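Local coordinates for Non-structural protein 9 (Avian infectious bronchitis virus, PDB 5C94) that probably binds RNA as a homodimer, as a non-structural component of the coronavirus replication machinery, at residues Ala26-Glu31 and Leu55-Phe60; Cys34-Thr37 and Ser42-Val45. All coordinates share one frame; numbering follows the deposited sequence.

Interactions 1 and 2 both reach one antiparallel sheet and both draw on strand 30-39: residues 26-31 lead into its start, whereas residues 34-37 lie further along it. Interaction 2 is a direct antiparallel backbone pairing with the neighbouring strand 42-50; interaction 1 instead reaches strand 57-61, with strand 12-22 lying between in the strand order. Along the chain, the hairpin of interaction 2 is nested inside the loop that interaction 1 closes. Their centres are about 17 Å apart, yet they meet through packing, Phe60 CZ lying 3.5 Å from Val45 CG2. The side chains of Cys28 and Thr37 each lie about 6 Å from a bound PEG, probably from the crystallisation liquor.

Interaction 1 of 2, residues Ala26-Glu31 and Leu55-Phe60; sequences AHCSVE and LKVASF
Two classic beta bulges frame the meeting of Cys28 and Val30 with Leu55, Val57 and Ser59: Ser29 and Val30 both face Ala21, and Lys56 and Val57 both face Gly22. Strand 12-22 is thus the shared neighbour of both segments. The CA atoms of Cys28 and Ala58, 6.8 Å apart, are too widely spaced for adjacent strands, and the contact is made by side chains reaching across.

Cys28 provides the central link. With SG anti to its own carbonyl carbon and beside the backbone N (chi1 -74°), the sulfur descends onto residues 57-59, coming within 3.9 Å of the backbone O of Val57. The same sulfur is 4.0 Å from Val57 CG1, the branch anti to the backbone N (chi1 174°), and its third neighbour is Ser59 CB, at 4.3 Å. Ser59 therefore meets the sulfur through its methylene; its OG is engaged by Gln67 NE2 and by the carbonyl O of Ile68.

A second, separate touch is made by one branch from each side, Val30 CG2 approaching Leu55 CD2 at 4.2 Å. From strand 12-22, Val20 touches both Cys28 and Ser59, and Ala21 touches Leu55.

All separations between the segments are 3.9 Å or more, as expected of van der Waals contact, and the backbone bonds of both segments to strand 12-22, Val30 to Ala21 and Lys56 and Val57 to Gly22, supply directional bonding that the contact itself lacks.

Interaction 2 of 2, residues Cys34-Thr37 and Ser42-Val45; sequences CYYT and SSVV
Thr37 and Val44 exchange two backbone hydrogen bonds that satisfy the N and O of the one against the O and N of the other. Thr37 N donates to Val44 O at 3.0 Å with an N-H...O angle of 153°, and the return bond from Val44 N to Thr37 O is shorter, 2.8 Å, and straighter, 168°. Thr37 O also receives a CA-H...O contact from Ser43 CA at 3.4 Å.

Further donors are met from outside: Ser43 N bonds to Glu63 OE2, and Thr37 OG1 is held by the carbonyl O of Gly13, with a weak second bond to that of His12. The Thr37-Val44 pair belongs to the beta hairpin of strands 30-39 and 42-50, as the antiparallel hydrogen-bonded pair; Tyr36 and Val45 form the non-hydrogen-bonded one, with their CA atoms 4.1 Å apart. Backbone bonds join Tyr36 to Lys15 and Cys34 to Lys17 on strand 12-22, and Tyr35 to Ala46 and Ala47 further along strand 42-50.

The face bearing Tyr36 and Val45 is packed by side chains. Val45 sends CG1 to Cys34 SG at 3.9 Å and CG2 to Tyr36 CB at 4.2 Å. Tyr36 CG sits between its backbone N and carbonyl carbon (chi1 61°), and the ring reaches Ser43, whose OG lies obliquely 3.4 Å from CD2; Lys17 makes a cation-pi contact with the same ring. On the other face, Thr37 packs against Val101 and Met104 of helix 99-109.

Interaction 1 of 2, residues Ala26-Glu31 and Leu55-Phe60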
loop_
_atom_site.group_PDB
_atom_site.type_symbol
_atom_site.label_atom_id
_atom_site.label_comp_id
_atom_site.label_asym_id
_atom_site.label_seq_id
_atom_site.Cartn_x
_atom_site.Cartn_y
_atom_site.Cartn_z
ATOM N N ALA A 26 16.585 -9.265 -23.729
ATOM C CA ALA A 26 17.919 -9.642 -24.106
ATOM C C ALA A 26 18.981 -8.722 -23.520
ATOM O O ALA A 26 20.125 -9.025 -23.533
ATOM C CB ALA A 26 18.035 -9.712 -25.607
ATOM N N HIS A 27 18.565 -7.610 -22.960
ATOM C CA HIS A 27 19.496 -6.620 -22.466
ATOM C C HIS A 27 19.106 -6.091 -21.087
ATOM O O HIS A 27 18.831 -4.942 -20.949
ATOM C CB HIS A 27 19.670 -5.485 -23.504
ATOM C CG HIS A 27 20.090 -5.961 -24.858
ATOM N ND1 HIS A 27 19.193 -6.311 -25.831
ATOM C CD2 HIS A 27 21.304 -6.188 -25.382
ATOM C CE1 HIS A 27 19.829 -6.724 -26.894
ATOM N NE2 HIS A 27 21.113 -6.645 -26.652
ATOM N N CYS A 28 19.095 -6.942 -20.076
ATOM C CA CYS A 28 18.744 -6.527 -18.717
ATOM C C CYS A 28 20.059 -6.271 -18.004
ATOM O O CYS A 28 20.531 -7.097 -17.223
ATOM C CB CYS A 28 17.952 -7.584 -17.950
ATOM S SG CYS A 28 16.264 -7.714 -18.496
ATOM N N SER A 29 20.652 -5.121 -18.278
ATOM C CA SER A 29 21.975 -4.817 -17.771
ATOM C C SER A 29 21.957 -3.685 -16.759
ATOM O O SER A 29 23.015 -3.223 -16.323
ATOM C CB SER A 29 22.901 -4.460 -18.933
ATOM O OG SER A 29 22.438 -3.288 -19.597
ATOM N N VAL A 30 20.760 -3.224 -16.407
ATOM C CA VAL A 30 20.623 -2.097 -15.506
ATOM C C VAL A 30 20.219 -2.538 -14.108
ATOM O O VAL A 30 19.065 -2.926 -13.885
ATOM C CB VAL A 30 19.593 -1.081 -16.028
ATOM C CG1 VAL A 30 19.501 0.143 -15.081
ATOM C CG2 VAL A 30 19.954 -0.657 -17.430
ATOM N N GLU A 31 21.164 -2.469 -13.172
ATOM C CA GLU A 31 20.895 -2.879 -11.795
ATOM C C GLU A 31 19.823 -1.981 -11.236
ATOM O O GLU A 31 19.890 -0.767 -11.390
ATOM C CB GLU A 31 22.147 -2.814 -10.915
ATOM C CG GLU A 31 21.968 -3.474 -9.537
ATOM C CD GLU A 31 23.240 -3.441 -8.703
ATOM O OE1 GLU A 31 24.275 -3.963 -9.174
ATOM O OE2 GLU A 31 23.203 -2.897 -7.579
ATOM N N LEU A 55 13.038 1.511 -19.074
ATOM C CA LEU A 55 13.039 0.077 -18.830
ATOM C C LEU A 55 11.726 -0.564 -19.266
ATOM O O LEU A 55 10.661 0.064 -19.186
ATOM C CB LEU A 55 13.305 -0.204 -17.359
ATOM C CG LEU A 55 14.582 0.444 -16.833
ATOM C CD1 LEU A 55 14.730 0.148 -15.364
ATOM C CD2 LEU A 55 15.799 -0.048 -17.611
ATOM N N LYS A 56 11.803 -1.793 -19.751
ATOM C CA LYS A 56 10.638 -2.533 -20.182
ATOM C C LYS A 56 10.509 -3.915 -19.613
ATOM O O LYS A 56 9.474 -4.487 -19.658
ATOM C CB LYS A 56 10.653 -2.765 -21.686
ATOM C CG LYS A 56 10.425 -1.580 -22.595
ATOM C CD LYS A 56 9.371 -0.648 -22.084
ATOM C CE LYS A 56 8.496 -0.124 -23.184
ATOM N NZ LYS A 56 7.150 -0.751 -23.167
ATOM N N VAL A 57 11.587 -4.459 -19.106
ATOM C CA VAL A 57 11.638 -5.861 -18.665
ATOM C C VAL A 57 12.483 -5.929 -17.387
ATOM O O VAL A 57 13.499 -5.233 -17.261
ATOM C CB VAL A 57 12.207 -6.852 -19.742
ATOM C CG1 VAL A 57 12.376 -8.264 -19.194
ATOM C CG2 VAL A 57 11.330 -6.882 -20.981
ATOM N N ALA A 58 12.075 -6.750 -16.429
ATOM C CA ALA A 58 12.893 -6.949 -15.237
ATOM C C ALA A 58 13.255 -8.412 -15.108
ATOM O O ALA A 58 12.597 -9.287 -15.695
ATOM C CB ALA A 58 12.179 -6.472 -13.990
ATOM N N SER A 59 14.305 -8.683 -14.339
ATOM C CA SER A 59 14.745 -10.061 -14.155
ATOM C C SER A 59 15.257 -10.340 -12.747
ATOM O O SER A 59 15.907 -9.501 -12.108
ATOM C CB SER A 59 15.823 -10.411 -15.177
ATOM O OG SER A 59 15.994 -11.811 -15.240
ATOM N N PHE A 60 14.953 -11.540 -12.277
ATOM C CA PHE A 60 15.325 -11.954 -10.932
ATOM C C PHE A 60 15.111 -13.462 -10.755
ATOM O O PHE A 60 14.591 -14.149 -11.653
ATOM C CB PHE A 60 14.520 -11.171 -9.899
ATOM C CG PHE A 60 13.050 -11.105 -10.206
ATOM C CD1 PHE A 60 12.224 -12.202 -9.956
ATOM C CD2 PHE A 60 12.492 -9.949 -10.747
ATOM C CE1 PHE A 60 10.862 -12.153 -10.245
ATOM C CE2 PHE A 60 11.122 -9.880 -11.038
ATOM C CZ PHE A 60 10.306 -10.988 -10.789
#

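Interaction 2 of 2, residues Cys34-Thr37 and Ser42-Val45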
loop_
_atom_site.group_PDB
_atom_site.type_symbol
_atom_site.label_atom_id
_atom_site.label_comp_id
_atom_site.label_asym_id
_atom_site.label_seq_id
_atom_site.Cartn_x
_atom_site.Cartn_y
_atom_site.Cartn_z
ATOM N N CYS A 34 14.059 -3.984 -6.641
ATOM C CA CYS A 34 12.692 -4.484 -6.746
ATOM C C CYS A 34 11.986 -4.577 -5.385
ATOM O O CYS A 34 12.611 -4.745 -4.346
ATOM C CB CYS A 34 12.659 -5.835 -7.473
ATOM S SG CYS A 34 12.937 -7.300 -6.494
ATOM N N TYR A 35 10.670 -4.424 -5.411
ATOM C CA TYR A 35 9.849 -4.488 -4.215
ATOM C C TYR A 35 9.030 -5.765 -4.287
ATOM O O TYR A 35 8.433 -6.078 -5.327
ATOM C CB TYR A 35 8.933 -3.259 -4.106
ATOM C CG TYR A 35 9.685 -1.978 -3.805
ATOM C CD1 TYR A 35 10.522 -1.393 -4.758
ATOM C CD2 TYR A 35 9.559 -1.350 -2.569
ATOM C CE1 TYR A 35 11.225 -0.222 -4.478
ATOM C CE2 TYR A 35 10.249 -0.181 -2.283
ATOM C CZ TYR A 35 11.086 0.375 -3.237
ATOM O OH TYR A 35 11.772 1.536 -2.945
ATOM N N TYR A 36 9.011 -6.517 -3.193
ATOM C CA TYR A 36 8.195 -7.713 -3.172
ATOM C C TYR A 36 7.496 -7.926 -1.838
ATOM O O TYR A 36 7.951 -7.500 -0.763
ATOM C CB TYR A 36 9.028 -8.944 -3.549
ATOM C CG TYR A 36 10.198 -9.286 -2.648
ATOM C CD1 TYR A 36 11.387 -8.575 -2.720
ATOM C CD2 TYR A 36 10.133 -10.367 -1.766
ATOM C CE1 TYR A 36 12.476 -8.899 -1.912
ATOM C CE2 TYR A 36 11.212 -10.699 -0.951
ATOM C CZ TYR A 36 12.385 -9.961 -1.032
ATOM O OH TYR A 36 13.469 -10.274 -0.234
ATOM N N THR A 37 6.346 -8.564 -1.922
ATOM C CA THR A 37 5.610 -8.870 -0.729
ATOM C C THR A 37 5.519 -10.384 -0.601
ATOM O O THR A 37 6.063 -11.124 -1.431
ATOM C CB THR A 37 4.225 -8.221 -0.753
ATOM O OG1 THR A 37 3.565 -8.496 0.485
ATOM C CG2 THR A 37 3.402 -8.738 -1.933
ATOM N N SER A 42 4.826 -17.199 -0.073
ATOM C CA SER A 42 5.650 -17.095 -1.261
ATOM C C SER A 42 5.854 -15.643 -1.638
ATOM O O SER A 42 4.944 -14.827 -1.501
ATOM C CB SER A 42 5.021 -17.859 -2.428
ATOM O OG SER A 42 5.235 -19.253 -2.291
ATOM N N SER A 43 7.067 -15.342 -2.097
ATOM C CA SER A 43 7.453 -14.006 -2.519
ATOM C C SER A 43 6.776 -13.639 -3.833
ATOM O O SER A 43 6.743 -14.444 -4.754
ATOM C CB SER A 43 8.978 -13.912 -2.671
ATOM O OG SER A 43 9.602 -13.736 -1.413
ATOM N N VAL A 44 6.228 -12.426 -3.907
ATOM C CA VAL A 44 5.642 -11.901 -5.136
ATOM C C VAL A 44 6.292 -10.548 -5.467
ATOM O O VAL A 44 6.163 -9.592 -4.702
ATOM C CB VAL A 44 4.112 -11.776 -5.000
ATOM C CG1 VAL A 44 3.481 -11.038 -6.206
ATOM C CG2 VAL A 44 3.483 -13.175 -4.809
ATOM N N VAL A 45 7.034 -10.481 -6.574
ATOM C CA VAL A 45 7.654 -9.224 -6.974
ATOM C C VAL A 45 6.591 -8.316 -7.606
ATOM O O VAL A 45 5.837 -8.735 -8.490
ATOM C CB VAL A 45 8.841 -9.448 -7.948
ATOM C CG1 VAL A 45 9.585 -8.160 -8.189
ATOM C CG2 VAL A 45 9.812 -10.434 -7.356
#